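Local structure of putative major capsid protein (Cafeteriavirus-dependent mavirus, 6G44) at residues Ser294-Ile299 against Ser474-Leu479; Met328-Ser333 against Leu492-Pro497; Ile244-Lys249 against Pro344-Ala349; Ile96-Phe101 against Ile198-Asp203. The protein probably builds the outer shell of the virophage particle, as a double jelly-roll major capsid protein that assembles in threes. One frame throughout, in Å; residues are numbered along the deposited sequence. Where two conformers were deposited one is given.

Interaction 1: residues Ser294-Ile299 against Ser474-Leu479; sequences SLEGNI and SIRDNL
S294 and S474 form an antiparallel hydrogen-bonded pair, with their CA atoms 5.3 Å apart. This pair is part of a sheet in the second half of a double jelly-roll. S474 N donates to S294 O at 2.8 Å, and S294 N donates to S474 O at 3.0 Å. The short strand pieces meet at 133°, well off a straight antiparallel run. Pairing of the longer strands 286-305 and 464-482 continues on both sides. A classic beta bulge follows: E296 and G297 both face V472 on the partner strand.

The side chains meet around one carboxylate oxygen. E296 OE2 accepts from S474 OG at 2.6 Å, through the lone pair turned away from OE1. It also accepts from R476 NH2 at 2.8 Å, in a salt bridge that meets OE2 nearly along its C-O axis. The two side chains cross at about a right angle. Carboxylate and guanidinium planes are 65° apart, so this is a one-oxygen grip. The bend at chi2 (-67°) swings the carboxylate of E296 back to S474 OG. E296 CG, set by chi1, lies 3.6 Å from S474 CB.

Two donors on OE2 probably favour the charged form of E296. The main polar partner of R476 is N330, whose OD1 accepts from NE. M326 and M328 of the strand 319-328 pack on E296. A water bridges the two charged groups: it donates to E296 OE1 at 2.8 Å and accepts from R476 NH1 at 3.0 Å.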
loop_
_atom_site.group_PDB
_atom_site.type_symbol
_atom_site.label_atom_id
_atom_site.label_comp_id
_atom_site.label_asym_id
_atom_site.label_seq_id
_atom_site.Cartn_x
_atom_site.Cartn_y
_atom_site.Cartn_z
ATOM N N SER C 294 11.521 25.894 -12.450
ATOM C CA SER C 294 11.944 26.698 -13.612
ATOM C C SER C 294 12.655 25.818 -14.618
ATOM O O SER C 294 13.444 24.986 -14.210
ATOM C CB SER C 294 12.941 27.781 -13.178
ATOM O OG SER C 294 12.412 28.650 -12.194
ATOM N N LEU C 295 12.442 26.065 -15.909
ATOM C CA LEU C 295 13.262 25.464 -16.950
ATOM C C LEU C 295 14.561 26.269 -16.988
ATOM O O LEU C 295 14.551 27.482 -17.254
ATOM C CB LEU C 295 12.542 25.525 -18.293
ATOM C CG LEU C 295 13.369 24.986 -19.479
ATOM C CD1 LEU C 295 13.609 23.491 -19.318
ATOM C CD2 LEU C 295 12.632 25.305 -20.757
ATOM N N GLU C 296 15.667 25.618 -16.681
ATOM C CA GLU C 296 16.975 26.285 -16.654
ATOM C C GLU C 296 17.672 26.261 -17.997
ATOM O O GLU C 296 18.431 27.191 -18.326
ATOM C CB GLU C 296 17.895 25.659 -15.630
ATOM C CG GLU C 296 17.474 25.894 -14.211
ATOM C CD GLU C 296 17.565 27.343 -13.765
ATOM O OE1 GLU C 296 18.339 28.154 -14.355
ATOM O OE2 GLU C 296 16.849 27.655 -12.798
ATOM N N GLY C 297 17.453 25.208 -18.765
ATOM C CA GLY C 297 18.068 25.097 -20.075
ATOM C C GLY C 297 17.437 24.015 -20.891
ATOM O O GLY C 297 16.879 23.036 -20.364
ATOM N N ASN C 298 17.495 24.194 -22.201
ATOM C CA ASN C 298 17.027 23.172 -23.104
ATOM C C ASN C 298 17.856 23.188 -24.374
ATOM O O ASN C 298 18.490 24.196 -24.702
ATOM C CB ASN C 298 15.536 23.326 -23.403
ATOM C CG ASN C 298 15.224 24.568 -24.185
ATOM O OD1 ASN C 298 15.142 24.528 -25.409
ATOM N ND2 ASN C 298 15.079 25.683 -23.490
ATOM N N ILE C 299 17.890 22.048 -25.048
ATOM C CA ILE C 299 18.533 21.926 -26.356
ATOM C C ILE C 299 17.921 20.743 -27.064
ATOM O O ILE C 299 17.510 19.772 -26.402
ATOM C CB ILE C 299 20.062 21.805 -26.231
ATOM C CG1 ILE C 299 20.724 22.050 -27.604
ATOM C CG2 ILE C 299 20.483 20.478 -25.613
ATOM C CD1 ILE C 299 22.193 22.324 -27.506
ATOM N N SER C 474 15.126 23.391 -12.614
ATOM C CA SER C 474 15.507 23.606 -11.211
ATOM C C SER C 474 14.266 23.624 -10.352
ATOM O O SER C 474 13.223 24.106 -10.783
ATOM C CB SER C 474 16.266 24.901 -11.001
ATOM O OG SER C 474 15.486 25.989 -11.417
ATOM N N ILE C 475 14.417 23.144 -9.116
ATOM C CA ILE C 475 13.389 23.249 -8.105
ATOM C C ILE C 475 14.035 24.020 -6.982
ATOM O O ILE C 475 14.971 23.527 -6.348
ATOM C CB ILE C 475 12.879 21.874 -7.627
ATOM C CG1 ILE C 475 12.318 21.094 -8.830
ATOM C CG2 ILE C 475 11.807 22.065 -6.560
ATOM C CD1 ILE C 475 13.132 19.915 -9.280
ATOM N N ARG C 476 13.567 25.248 -6.738
ATOM C CA ARG C 476 14.160 26.100 -5.714
ATOM C C ARG C 476 13.242 26.260 -4.505
ATOM O O ARG C 476 12.021 26.399 -4.648
ATOM C CB ARG C 476 14.452 27.493 -6.261
ATOM C CG ARG C 476 15.651 27.564 -7.181
ATOM C CD ARG C 476 15.871 29.016 -7.554
ATOM N NE ARG C 476 17.190 29.225 -8.129
ATOM C CZ ARG C 476 17.468 29.184 -9.429
ATOM N NH1 ARG C 476 18.718 29.408 -9.825
ATOM N NH2 ARG C 476 16.533 28.930 -10.334
ATOM N N ASP C 477 13.858 26.300 -3.332
ATOM C CA ASP C 477 13.132 26.591 -2.094
ATOM C C ASP C 477 12.740 28.080 -2.141
ATOM O O ASP C 477 13.560 28.953 -2.430
ATOM C CB ASP C 477 13.998 26.285 -0.883
ATOM C CG ASP C 477 14.383 24.791 -0.777
ATOM O OD1 ASP C 477 13.720 23.932 -1.385
ATOM O OD2 ASP C 477 15.320 24.486 -0.053
ATOM N N ASN C 478 11.470 28.341 -1.873
ATOM C CA ASN C 478 10.869 29.643 -2.113
ATOM C C ASN C 478 9.692 29.769 -1.171
ATOM O O ASN C 478 8.876 28.850 -1.047
ATOM C CB ASN C 478 10.440 29.723 -3.553
ATOM C CG ASN C 478 9.897 31.070 -3.934
ATOM O OD1 ASN C 478 10.601 32.062 -3.831
ATOM N ND2 ASN C 478 8.669 31.104 -4.418
ATOM N N LEU C 479 9.602 30.911 -0.492
ATOM C CA LEU C 479 8.543 31.125 0.489
ATOM C C LEU C 479 7.684 32.303 0.108
ATOM O O LEU C 479 8.185 33.279 -0.450
ATOM C CB LEU C 479 9.111 31.401 1.852
ATOM C CG LEU C 479 9.957 30.328 2.516
ATOM C CD1 LEU C 479 10.311 30.727 3.948
ATOM C CD2 LEU C 479 9.374 28.936 2.459
HETATM O O HOH W 1 13.662 30.105 -10.744
HETATM O O HOH W 2 18.607 30.352 -12.621
#

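Interaction 2: residues Met328-Ser333 against Leu492-Pro497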
loop_
_atom_site.group_PDB
_atom_site.type_symbol
_atom_site.label_atom_id
_atom_site.label_comp_id
_atom_site.label_asym_id
_atom_site.label_seq_id
_atom_site.Cartn_x
_atom_site.Cartn_y
_atom_site.Cartn_z
ATOM N N MET C 328 23.473 30.354 -13.112
ATOM C CA MET C 328 22.541 30.490 -12.000
ATOM C C MET C 328 23.127 31.422 -10.957
ATOM O O MET C 328 24.299 31.328 -10.652
ATOM C CB MET C 328 22.250 29.119 -11.395
ATOM C CG MET C 328 21.387 28.290 -12.334
ATOM S SD MET C 328 21.188 26.564 -11.829
ATOM C CE MET C 328 22.610 25.836 -12.570
ATOM N N ASN C 329 22.297 32.286 -10.379
ATOM C CA ASN C 329 22.787 33.241 -9.360
ATOM C C ASN C 329 22.825 32.683 -7.925
ATOM O O ASN C 329 23.300 33.349 -6.996
ATOM C CB ASN C 329 21.937 34.515 -9.376
ATOM C CG ASN C 329 22.014 35.251 -10.699
ATOM O OD1 ASN C 329 23.086 35.363 -11.290
ATOM N ND2 ASN C 329 20.887 35.782 -11.152
ATOM N N ASN C 330 22.312 31.460 -7.741
ATOM C CA ASN C 330 22.221 30.817 -6.437
ATOM C C ASN C 330 22.068 29.308 -6.724
ATOM O O ASN C 330 21.862 28.934 -7.879
ATOM C CB ASN C 330 21.043 31.397 -5.646
ATOM C CG ASN C 330 19.740 31.287 -6.392
ATOM O OD1 ASN C 330 19.190 30.187 -6.525
ATOM N ND2 ASN C 330 19.237 32.417 -6.906
ATOM N N VAL C 331 22.142 28.497 -5.681
ATOM C CA VAL C 331 22.207 27.033 -5.828
ATOM C C VAL C 331 20.830 26.421 -5.508
ATOM O O VAL C 331 20.393 26.487 -4.364
ATOM C CB VAL C 331 23.292 26.450 -4.912
ATOM C CG1 VAL C 331 23.389 24.934 -5.096
ATOM C CG2 VAL C 331 24.652 27.100 -5.191
ATOM N N PRO C 332 20.130 25.870 -6.533
ATOM C CA PRO C 332 18.843 25.214 -6.234
ATOM C C PRO C 332 18.942 23.974 -5.362
ATOM O O PRO C 332 19.981 23.332 -5.276
ATOM C CB PRO C 332 18.308 24.821 -7.609
ATOM C CG PRO C 332 18.986 25.758 -8.566
ATOM C CD PRO C 332 20.351 25.949 -7.985
ATOM N N SER C 333 17.814 23.639 -4.773
ATOM C CA SER C 333 17.655 22.443 -3.963
ATOM C C SER C 333 17.695 21.165 -4.776
ATOM O O SER C 333 18.251 20.143 -4.307
ATOM C CB SER C 333 16.316 22.515 -3.233
ATOM O OG SER C 333 16.052 21.325 -2.503
ATOM N N LEU C 492 13.084 33.768 -2.617
ATOM C CA LEU C 492 13.952 32.623 -2.413
ATOM C C LEU C 492 14.572 32.675 -1.024
ATOM O O LEU C 492 14.785 33.759 -0.471
ATOM C CB LEU C 492 15.061 32.620 -3.465
ATOM C CG LEU C 492 14.651 32.515 -4.923
ATOM C CD1 LEU C 492 15.894 32.554 -5.806
ATOM C CD2 LEU C 492 13.812 31.260 -5.205
ATOM N N THR C 493 14.841 31.509 -0.450
ATOM C CA THR C 493 15.472 31.389 0.847
ATOM C C THR C 493 16.962 31.242 0.578
ATOM O O THR C 493 17.430 30.135 0.274
ATOM C CB THR C 493 14.922 30.160 1.615
ATOM O OG1 THR C 493 15.051 28.973 0.811
ATOM C CG2 THR C 493 13.467 30.349 1.949
ATOM N N LEU C 494 17.688 32.352 0.612
ATOM C CA LEU C 494 19.120 32.382 0.282
ATOM C C LEU C 494 19.976 32.845 1.456
ATOM O O LEU C 494 19.593 33.765 2.199
ATOM C CB LEU C 494 19.362 33.291 -0.920
ATOM C CG LEU C 494 18.651 32.912 -2.211
ATOM C CD1 LEU C 494 18.920 33.956 -3.283
ATOM C CD2 LEU C 494 19.061 31.525 -2.679
ATOM N N TYR C 495 21.139 32.216 1.601
ATOM C CA TYR C 495 22.068 32.446 2.692
ATOM C C TYR C 495 23.490 32.352 2.155
ATOM O O TYR C 495 23.724 31.775 1.097
ATOM C CB TYR C 495 21.860 31.417 3.826
ATOM C CG TYR C 495 20.421 31.343 4.233
ATOM C CD1 TYR C 495 19.891 32.202 5.189
ATOM C CD2 TYR C 495 19.561 30.481 3.565
ATOM C CE1 TYR C 495 18.519 32.149 5.487
ATOM C CE2 TYR C 495 18.219 30.440 3.838
ATOM C CZ TYR C 495 17.697 31.263 4.786
ATOM O OH TYR C 495 16.337 31.158 5.027
ATOM N N THR C 496 24.449 32.901 2.892
ATOM C CA THR C 496 25.825 32.764 2.470
ATOM C C THR C 496 26.292 31.325 2.688
ATOM O O THR C 496 25.818 30.650 3.619
ATOM C CB THR C 496 26.781 33.690 3.233
ATOM O OG1 THR C 496 26.806 33.320 4.614
ATOM C CG2 THR C 496 26.352 35.163 3.077
ATOM N N PRO C 497 27.266 30.869 1.871
ATOM C CA PRO C 497 27.837 29.560 2.171
ATOM C C PRO C 497 28.348 29.459 3.612
ATOM O O PRO C 497 28.139 28.444 4.276
ATOM C CB PRO C 497 28.973 29.436 1.147
ATOM C CG PRO C 497 28.548 30.261 -0.002
ATOM C CD PRO C 497 27.723 31.388 0.572
#
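N330 meets L492 and L494 where two loops of the C-terminal jelly-roll come together. The loop at 328-333 carries the chain from strand 319-328 in one sheet to strand 334-341 in another. The loop at 492-497 leads from strand 488-492 to helix 497-501. No hydrogen bond joins the two segments. The contact is small, 121 Å² in all, and the nearest CA atoms, of N330 and L494, are 7.6 Å apart.

The tight part is the N330 side chain, which is buried. L494 reaches across it at about a right angle and lays both methyls over one face of the amide. L494 CD2 is 3.6 Å from N330 CB and 3.8 Å from N330 CG. L494 CD1 sits farther along, 3.9 Å from N330 ND2. L492 also crosses N330 at about a right angle, near the amide nitrogen. N330 CG stands between its own backbone N and carbonyl carbon (chi1 56°), which turns the amide toward the leucines. The amide oxygen is engaged elsewhere: N330 OD1 accepts from R476 NE, which should help fix the rotation of the group.

The two leucines sit at the edge of the contact and are partly exposed. The loose side is marked by N329 and T496, both exposed. T496 instead caps the next helix, its OG1 bonding to Q499 N. T493 and Y495 pack on I31 of the second subunit, and Y495 also touches T13 of the third.

At the tight end, L492 CD1 comes within 3.5 Å of N330 ND2.

Interaction 3: residues Ile244-Lys249 against Pro344-Ala349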
loop_
_atom_site.group_PDB
_atom_site.type_symbol
_atom_site.label_atom_id
_atom_site.label_comp_id
_atom_site.label_asym_id
_atom_site.label_seq_id
_atom_site.Cartn_x
_atom_site.Cartn_y
_atom_site.Cartn_z
ATOM N N ILE C 244 -7.126 7.403 -25.270
ATOM C CA ILE C 244 -7.724 6.331 -26.070
ATOM C C ILE C 244 -6.671 5.248 -26.216
ATOM O O ILE C 244 -5.564 5.522 -26.658
ATOM C CB ILE C 244 -8.206 6.822 -27.469
ATOM C CG1 ILE C 244 -9.196 7.988 -27.311
ATOM C CG2 ILE C 244 -8.847 5.664 -28.201
ATOM C CD1 ILE C 244 -9.566 8.685 -28.606
ATOM N N ALA C 245 -7.021 4.028 -25.804
ATOM C CA ALA C 245 -6.132 2.878 -25.939
ATOM C C ALA C 245 -5.654 2.704 -27.384
ATOM O O ALA C 245 -6.390 2.967 -28.347
ATOM C CB ALA C 245 -6.805 1.615 -25.468
ATOM N N ASP C 246 -4.408 2.277 -27.510
ATOM C CA ASP C 246 -3.752 2.116 -28.804
ATOM C C ASP C 246 -4.259 0.951 -29.615
ATOM O O ASP C 246 -3.860 0.852 -30.777
ATOM C CB ASP C 246 -2.238 2.075 -28.580
ATOM C CG ASP C 246 -1.742 3.367 -27.973
ATOM O OD1 ASP C 246 -1.669 4.381 -28.734
ATOM O OD2 ASP C 246 -1.532 3.438 -26.732
ATOM N N ASP C 247 -5.115 0.091 -29.053
ATOM C CA ASP C 247 -5.734 -0.996 -29.804
ATOM C C ASP C 247 -7.193 -0.760 -30.184
ATOM O O ASP C 247 -7.828 -1.681 -30.714
ATOM C CB ASP C 247 -5.504 -2.369 -29.157
ATOM C CG ASP C 247 -6.154 -2.561 -27.785
ATOM O OD1 ASP C 247 -6.571 -1.571 -27.128
ATOM O OD2 ASP C 247 -6.212 -3.760 -27.364
ATOM N N VAL C 248 -7.701 0.460 -30.013
ATOM C CA VAL C 248 -8.987 0.827 -30.622
ATOM C C VAL C 248 -8.755 0.916 -32.129
ATOM O O VAL C 248 -7.805 1.532 -32.579
ATOM C CB VAL C 248 -9.533 2.174 -30.101
ATOM C CG1 VAL C 248 -10.849 2.561 -30.791
ATOM C CG2 VAL C 248 -9.758 2.100 -28.587
ATOM N N LYS C 249 -9.647 0.300 -32.890
ATOM C CA LYS C 249 -9.504 0.275 -34.346
ATOM C C LYS C 249 -10.164 1.505 -34.983
ATOM O O LYS C 249 -11.190 2.020 -34.496
ATOM C CB LYS C 249 -10.110 -0.995 -34.903
ATOM C CG LYS C 249 -9.429 -2.273 -34.432
ATOM C CD LYS C 249 -10.082 -3.518 -35.018
ATOM C CE LYS C 249 -9.279 -4.768 -34.682
ATOM N NZ LYS C 249 -10.033 -6.023 -34.968
ATOM N N PRO C 344 4.306 14.639 -30.582
ATOM C CA PRO C 344 3.592 13.356 -30.514
ATOM C C PRO C 344 3.108 12.908 -31.894
ATOM O O PRO C 344 2.678 13.748 -32.704
ATOM C CB PRO C 344 2.408 13.672 -29.589
ATOM C CG PRO C 344 2.910 14.755 -28.714
ATOM C CD PRO C 344 3.756 15.608 -29.614
ATOM N N THR C 345 3.208 11.619 -32.173
ATOM C CA THR C 345 2.715 11.068 -33.432
ATOM C C THR C 345 1.237 10.686 -33.349
ATOM O O THR C 345 0.564 10.516 -34.370
ATOM C CB THR C 345 3.525 9.827 -33.833
ATOM O OG1 THR C 345 3.418 8.828 -32.818
ATOM C CG2 THR C 345 4.990 10.194 -34.050
ATOM N N LYS C 346 0.745 10.502 -32.124
ATOM C CA LYS C 346 -0.649 10.184 -31.872
ATOM C C LYS C 346 -1.107 11.172 -30.809
ATOM O O LYS C 346 -0.343 11.474 -29.882
ATOM C CB LYS C 346 -0.763 8.772 -31.331
ATOM C CG LYS C 346 -0.533 7.678 -32.360
ATOM C CD LYS C 346 -0.540 6.336 -31.645
ATOM C CE LYS C 346 -1.232 5.229 -32.420
ATOM N NZ LYS C 346 -1.700 4.172 -31.476
ATOM N N LYS C 347 -2.334 11.652 -30.901
ATOM C CA LYS C 347 -2.780 12.682 -29.969
ATOM C C LYS C 347 -3.248 12.148 -28.597
ATOM O O LYS C 347 -3.261 12.908 -27.636
ATOM C CB LYS C 347 -3.904 13.511 -30.575
ATOM C CG LYS C 347 -3.509 14.345 -31.791
ATOM C CD LYS C 347 -4.737 15.085 -32.333
ATOM C CE LYS C 347 -4.400 16.269 -33.231
ATOM N NZ LYS C 347 -3.442 17.226 -32.615
ATOM N N PHE C 348 -3.655 10.886 -28.520
ATOM C CA PHE C 348 -4.382 10.387 -27.337
ATOM C C PHE C 348 -3.649 9.259 -26.625
ATOM O O PHE C 348 -4.237 8.538 -25.838
ATOM C CB PHE C 348 -5.823 10.026 -27.730
ATOM C CG PHE C 348 -6.484 11.126 -28.518
ATOM C CD1 PHE C 348 -6.775 12.320 -27.920
ATOM C CD2 PHE C 348 -6.733 10.981 -29.879
ATOM C CE1 PHE C 348 -7.317 13.361 -28.638
ATOM C CE2 PHE C 348 -7.274 12.033 -30.606
ATOM C CZ PHE C 348 -7.552 13.213 -29.993
ATOM N N ALA C 349 -2.361 9.154 -26.921
ATOM C CA ALA C 349 -1.458 8.118 -26.393
ATOM C C ALA C 349 -0.591 8.658 -25.278
ATOM O O ALA C 349 -0.536 9.857 -25.046
ATOM C CB ALA C 349 -0.568 7.618 -27.524
#
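K346 NZ donates to D246 OD1 at 2.8 Å, in a salt bridge between two loops. It uses the lone pair of OD1 that points away from OD2. The lysine chain bends at chi3 (141°) to reach it. The other oxygen, D246 OD2, accepts from I154 N, so both ends of the carboxylate are held. A349 CB touches the same oxygen that K346 uses, 3.6 Å from D246 OD1.

D246 sits in a type I turn from A245 to V248, closed by V248 N to A245 O at 3.3 Å. A second bond ties the loops nearby. I244 N donates to F348 O at 3.2 Å. The N-H points almost straight at the oxygen (173°), but the donor lies 18° out of the carbonyl plane. The side chains of I244 and F348 run side by side in the same direction. I244 CD1 is 3.9 Å from F348 CD2. K347 CB covers the centre of one face of the F348 ring.

The contact joins the two jelly-rolls. I244 ends strand 242-244, which pairs with strand 96-98, while 344-349 links strands 334-341 and 355-363. Helix 238-241 lies alongside, with P238 against F348 and E239 against P344.

Interaction 4: residues Ile96-Phe101 against Ile198-Asp203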
loop_
_atom_site.group_PDB
_atom_site.type_symbol
_atom_site.label_atom_id
_atom_site.label_comp_id
_atom_site.label_asym_id
_atom_site.label_seq_id
_atom_site.Cartn_x
_atom_site.Cartn_y
_atom_site.Cartn_z
ATOM N N ILE C 96 -11.266 3.798 -23.110
ATOM C CA ILE C 96 -11.430 5.252 -23.092
ATOM C C ILE C 96 -11.295 5.762 -21.664
ATOM O O ILE C 96 -11.871 5.179 -20.729
ATOM C CB ILE C 96 -12.839 5.676 -23.606
ATOM C CG1 ILE C 96 -13.124 5.115 -25.000
ATOM C CG2 ILE C 96 -12.988 7.194 -23.615
ATOM C CD1 ILE C 96 -12.169 5.579 -26.076
ATOM N N GLY C 97 -10.577 6.850 -21.502
ATOM C CA GLY C 97 -10.504 7.530 -20.225
ATOM C C GLY C 97 -9.881 8.873 -20.370
ATOM O O GLY C 97 -9.945 9.505 -21.443
ATOM N N LEU C 98 -9.222 9.322 -19.305
ATOM C CA LEU C 98 -8.517 10.583 -19.295
ATOM C C LEU C 98 -7.018 10.400 -19.077
ATOM O O LEU C 98 -6.591 9.413 -18.453
ATOM C CB LEU C 98 -9.101 11.524 -18.232
ATOM C CG LEU C 98 -10.584 11.855 -18.360
ATOM C CD1 LEU C 98 -11.075 12.687 -17.196
ATOM C CD2 LEU C 98 -10.906 12.557 -19.672
ATOM N N LYS C 99 -6.237 11.346 -19.591
ATOM C CA LYS C 99 -4.798 11.400 -19.319
ATOM C C LYS C 99 -4.561 11.744 -17.855
ATOM O O LYS C 99 -5.484 12.195 -17.165
ATOM C CB LYS C 99 -4.102 12.372 -20.280
ATOM C CG LYS C 99 -4.154 11.877 -21.725
ATOM C CD LYS C 99 -3.317 12.727 -22.649
ATOM C CE LYS C 99 -3.335 12.196 -24.070
ATOM N NZ LYS C 99 -2.439 12.994 -24.932
ATOM N N SER C 100 -3.345 11.485 -17.363
ATOM C CA SER C 100 -2.968 11.788 -15.979
ATOM C C SER C 100 -3.088 13.291 -15.689
ATOM O O SER C 100 -2.547 14.093 -16.433
ATOM C CB SER C 100 -1.527 11.316 -15.737
ATOM O OG SER C 100 -1.392 9.931 -16.065
ATOM N N PHE C 101 -3.751 13.656 -14.608
ATOM C CA PHE C 101 -3.858 15.068 -14.169
ATOM C C PHE C 101 -4.399 15.957 -15.297
ATOM O O PHE C 101 -3.743 16.916 -15.714
ATOM C CB PHE C 101 -2.535 15.599 -13.595
ATOM C CG PHE C 101 -1.940 14.660 -12.585
ATOM C CD1 PHE C 101 -2.417 14.678 -11.305
ATOM C CD2 PHE C 101 -1.006 13.704 -12.950
ATOM C CE1 PHE C 101 -1.974 13.779 -10.369
ATOM C CE2 PHE C 101 -0.562 12.772 -12.012
ATOM C CZ PHE C 101 -1.052 12.812 -10.724
ATOM N N ILE C 198 -19.248 11.321 -24.714
ATOM C CA ILE C 198 -19.099 11.044 -23.275
ATOM C C ILE C 198 -19.054 12.376 -22.513
ATOM O O ILE C 198 -18.248 13.262 -22.833
ATOM C CB ILE C 198 -17.813 10.232 -22.971
ATOM C CG1 ILE C 198 -17.764 9.002 -23.861
ATOM C CG2 ILE C 198 -17.764 9.854 -21.481
ATOM C CD1 ILE C 198 -16.485 8.213 -23.791
ATOM N N ASP C 199 -19.897 12.497 -21.500
ATOM C CA ASP C 199 -19.857 13.606 -20.561
ATOM C C ASP C 199 -18.863 13.241 -19.457
ATOM O O ASP C 199 -18.855 12.098 -18.969
ATOM C CB ASP C 199 -21.218 13.850 -19.910
ATOM C CG ASP C 199 -22.336 14.071 -20.917
ATOM O OD1 ASP C 199 -22.051 14.489 -22.069
ATOM O OD2 ASP C 199 -23.503 13.808 -20.548
ATOM N N PHE C 200 -18.042 14.195 -19.078
ATOM C CA PHE C 200 -17.062 14.054 -17.974
ATOM C C PHE C 200 -17.230 15.182 -16.961
ATOM O O PHE C 200 -17.552 16.324 -17.329
ATOM C CB PHE C 200 -15.637 14.163 -18.495
ATOM C CG PHE C 200 -15.191 13.036 -19.381
ATOM C CD1 PHE C 200 -14.578 11.928 -18.841
ATOM C CD2 PHE C 200 -15.339 13.102 -20.761
ATOM C CE1 PHE C 200 -14.130 10.921 -19.638
ATOM C CE2 PHE C 200 -14.918 12.072 -21.574
ATOM C CZ PHE C 200 -14.278 10.979 -21.014
ATOM N N VAL C 201 -16.944 14.890 -15.694
ATOM C CA VAL C 201 -16.801 15.894 -14.639
ATOM C C VAL C 201 -15.533 15.529 -13.871
ATOM O O VAL C 201 -15.416 14.375 -13.415
ATOM C CB VAL C 201 -17.973 15.937 -13.665
ATOM C CG1 VAL C 201 -17.786 17.045 -12.661
ATOM C CG2 VAL C 201 -19.285 16.141 -14.388
ATOM N N VAL C 202 -14.623 16.463 -13.729
ATOM C CA VAL C 202 -13.353 16.242 -12.972
ATOM C C VAL C 202 -13.139 17.398 -12.015
ATOM O O VAL C 202 -13.214 18.569 -12.442
ATOM C CB VAL C 202 -12.138 16.145 -13.912
ATOM C CG1 VAL C 202 -10.825 16.067 -13.135
ATOM C CG2 VAL C 202 -12.307 14.959 -14.845
ATOM N N ASP C 203 -12.829 17.094 -10.750
ATOM C CA ASP C 203 -12.558 18.088 -9.686
ATOM C C ASP C 203 -11.110 17.831 -9.242
ATOM O O ASP C 203 -10.859 16.838 -8.537
ATOM C CB ASP C 203 -13.569 17.888 -8.538
ATOM C CG ASP C 203 -13.425 18.870 -7.384
ATOM O OD1 ASP C 203 -12.338 19.429 -7.189
ATOM O OD2 ASP C 203 -14.433 19.065 -6.620
#
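L98 fits between F200 and V202 in the apolar interior of the N-terminal jelly-roll. Strand 96-98 and strand 195-205, which carries 198-203, belong to different sheets. Here their axes are 10.0 Å apart and cross at -28°, so side chains alone bridge the gap.

The main bump is the forked end of L98. It drops into the hollow between F200 and V202, sliding past each in the opposite direction. L98 CG lies beside the backbone N (chi1 -58°), and this aims the fork at both. One prong, L98 CD2, lies over a face of the F200 ring in a CH-pi contact, 3.9 Å from the centroid and 23° off the normal. It sits toward the rim, nearest to F200 CE1 at 3.6 Å. I198 CG2 covers the opposite face, so the ring is clamped between two aliphatic groups. F79, from strand 74-84, also meets this ring.

Farther along, I96 and I198 close the row. I96 CG2 is 3.6 Å from I198 CD1, although I96 was modelled in two conformers and this detail is less certain. I242 of the neighbouring strand packs on L98 and F200. The second prong fits tightest: L98 CD1 lies only 3.5 Å from V202 CG2.

In the fold
The four contacts form two touching pairs. Interactions 1 and 2 have centres about 12 Å apart. R476 NE to N330 OD1, 2.7 Å, probably hydrogen-bonds them together, so E296, R476 and N330 form one polar chain. Both also touch the second subunit. Interactions 3 and 4 lie about 16 Å apart, centre to centre. They meet where K347 O probably accepts from K99 NZ at 2.8 Å, and where I244 packs on I96. Between the pairs there is no touch: the nearest atoms of interactions 1 and 3 are about 15 Å apart. A glycerol, probably from the crystallisation liquor, lies about 4 Å from the side chain of F348, and S100 OG hydrogen-bonds to glycerol.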